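Local atomic coordinates of genome polyprotein (Chicken sicinivirus JSY, PDB entry 6QWT), a protein that includes, as the 3Dpol portion present in this chain, the RNA-dependent RNA polymerase that probably copies the viral RNA genome. Residues 241-246 with 274-279. Sequence-based numbering, arbitrary orientation.
Sequences IPSVVF and SIYLSK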
loop_
_atom_site.group_PDB
_atom_site.type_symbol
_atom_site.label_atom_id
_atom_site.label_comp_id
_atom_site.label_asym_id
_atom_site.label_seq_id
_atom_site.Cartn_x
_atom_site.Cartn_y
_atom_site.Cartn_z
ATOM N N ILE A 241 -2.519 -5.160 13.192
ATOM C CA ILE A 241 -3.001 -6.411 12.612
ATOM C C ILE A 241 -2.566 -7.565 13.507
ATOM O O ILE A 241 -1.364 -7.729 13.770
ATOM C CB ILE A 241 -2.489 -6.609 11.179
ATOM C CG1 ILE A 241 -3.234 -5.689 10.211
ATOM C CG2 ILE A 241 -2.660 -8.059 10.758
ATOM C CD1 ILE A 241 -2.531 -5.537 8.882
ATOM N N PRO A 242 -3.493 -8.375 14.001
ATOM C CA PRO A 242 -3.115 -9.475 14.890
ATOM C C PRO A 242 -2.557 -10.668 14.130
ATOM O O PRO A 242 -2.920 -10.935 12.980
ATOM C CB PRO A 242 -4.433 -9.829 15.589
ATOM C CG PRO A 242 -5.483 -9.409 14.638
ATOM C CD PRO A 242 -4.953 -8.210 13.906
ATOM N N SER A 243 -1.658 -11.388 14.806
ATOM C CA SER A 243 -1.032 -12.566 14.216
ATOM C C SER A 243 -2.068 -13.577 13.745
ATOM O O SER A 243 -1.887 -14.226 12.707
ATOM C CB SER A 243 -0.094 -13.222 15.232
ATOM O OG SER A 243 1.163 -12.576 15.257
ATOM N N VAL A 244 -3.159 -13.725 14.500
ATOM C CA VAL A 244 -4.103 -14.808 14.251
ATOM C C VAL A 244 -4.742 -14.683 12.872
ATOM O O VAL A 244 -5.050 -15.697 12.231
ATOM C CB VAL A 244 -5.153 -14.847 15.384
ATOM C CG1 VAL A 244 -5.991 -13.573 15.395
ATOM C CG2 VAL A 244 -6.023 -16.094 15.277
ATOM N N VAL A 245 -4.927 -13.457 12.375
ATOM C CA VAL A 245 -5.529 -13.282 11.054
ATOM C C VAL A 245 -4.589 -13.789 9.966
ATOM O O VAL A 245 -4.999 -14.529 9.061
ATOM C CB VAL A 245 -5.917 -11.809 10.829
ATOM C CG1 VAL A 245 -6.544 -11.634 9.454
ATOM C CG2 VAL A 245 -6.876 -11.337 11.910
ATOM N N PHE A 246 -3.311 -13.402 10.038
ATOM C CA PHE A 246 -2.326 -13.894 9.076
ATOM C C PHE A 246 -2.194 -15.409 9.144
ATOM O O PHE A 246 -2.095 -16.080 8.110
ATOM C CB PHE A 246 -0.967 -13.241 9.331
ATOM C CG PHE A 246 -0.777 -11.934 8.626
ATOM C CD1 PHE A 246 -0.827 -11.866 7.245
ATOM C CD2 PHE A 246 -0.541 -10.773 9.344
ATOM C CE1 PHE A 246 -0.651 -10.661 6.589
ATOM C CE2 PHE A 246 -0.360 -9.565 8.693
ATOM C CZ PHE A 246 -0.418 -9.509 7.316
ATOM N N SER A 274 7.033 -15.733 8.672
ATOM C CA SER A 274 8.071 -14.716 8.550
ATOM C C SER A 274 7.502 -13.328 8.292
ATOM O O SER A 274 8.262 -12.353 8.294
ATOM C CB SER A 274 9.059 -15.092 7.437
ATOM O OG SER A 274 8.590 -14.678 6.165
ATOM N N ILE A 275 6.197 -13.218 8.072
ATOM C CA ILE A 275 5.537 -11.935 7.893
ATOM C C ILE A 275 4.957 -11.411 9.202
ATOM O O ILE A 275 5.134 -10.237 9.528
ATOM C CB ILE A 275 4.451 -12.049 6.803
ATOM C CG1 ILE A 275 5.093 -12.034 5.417
ATOM C CG2 ILE A 275 3.437 -10.921 6.923
ATOM C CD1 ILE A 275 4.160 -12.458 4.316
ATOM N N TYR A 276 4.272 -12.261 9.975
ATOM C CA TYR A 276 3.687 -11.798 11.229
ATOM C C TYR A 276 4.601 -11.994 12.433
ATOM O O TYR A 276 4.317 -11.442 13.501
ATOM C CB TYR A 276 2.325 -12.470 11.483
ATOM C CG TYR A 276 2.323 -13.975 11.701
ATOM C CD1 TYR A 276 1.858 -14.830 10.711
ATOM C CD2 TYR A 276 2.734 -14.535 12.910
ATOM C CE1 TYR A 276 1.827 -16.200 10.901
ATOM C CE2 TYR A 276 2.712 -15.907 13.108
ATOM C CZ TYR A 276 2.255 -16.734 12.095
ATOM O OH TYR A 276 2.220 -18.098 12.268
ATOM N N LEU A 277 5.684 -12.764 12.293
ATOM C CA LEU A 277 6.740 -12.874 13.304
ATOM C C LEU A 277 8.042 -12.520 12.589
ATOM O O LEU A 277 8.849 -13.395 12.262
ATOM C CB LEU A 277 6.783 -14.272 13.932
ATOM C CG LEU A 277 7.664 -14.439 15.174
ATOM C CD1 LEU A 277 7.237 -13.472 16.268
ATOM C CD2 LEU A 277 7.618 -15.874 15.678
ATOM N N SER A 278 8.242 -11.229 12.348
ATOM C CA SER A 278 9.245 -10.743 11.415
ATOM C C SER A 278 10.439 -10.140 12.145
ATOM O O SER A 278 10.315 -9.619 13.255
ATOM C CB SER A 278 8.636 -9.694 10.480
ATOM O OG SER A 278 8.095 -8.619 11.230
ATOM N N LYS A 279 11.600 -10.204 11.495
ATOM C CA LYS A 279 12.829 -9.616 12.008
ATOM C C LYS A 279 13.086 -8.279 11.325
ATOM O O LYS A 279 12.916 -8.148 10.110
ATOM C CB LYS A 279 14.021 -10.551 11.785
ATOM C CG LYS A 279 13.898 -11.877 12.512
ATOM C CD LYS A 279 14.732 -12.958 11.855
ATOM C CE LYS A 279 16.205 -12.725 12.090
ATOM N NZ LYS A 279 17.050 -13.793 11.492
#
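At the palm-fingers junction of this viral polymerase, the first turn of helix 243-256 meets the end of helix 267-276 through Ser243, Phe246, Ile275 and Tyr276. The backbones come closest at Ser243 and Tyr276, whose CA atoms are 5.6 Å apart, and the tyrosine ring lies alongside that first turn. Its CG sits between the backbone N and the carbonyl carbon (chi1 65°), which sets the ring against the neighbouring helix. Ser243 O is over one face, displaced toward the rim, while Ser243 OG approaches CD2 of Tyr276 at 3.4 Å in a van der Waals contact; the hydroxyl is hydrogen-bonded to another group. On the CD1 side, Phe246 CB packs obliquely at 3.5 Å from Tyr276 CD1, and the two aromatic side chains run past each other in opposite directions. The contact illustrates how palm and fingers can join by side-chain packing with no hydrogen bond between the segments: helix 243-256 follows the palm strand and short helix of polymerase motif A, whereas 274-279 turns from helix to strand at Leu277 and enters the mixed fingers sheet. Ile275 adds a CH-pi contact: with CG1 beside the backbone N (chi1 -78°), the CG2 methyl is turned over a face of the Phe246 ring, 4.2 Å from the centroid. Helix 298-316, which belongs to motif B, adjoins this pair, with Val307 against Phe246 and Leu303 against Ile275.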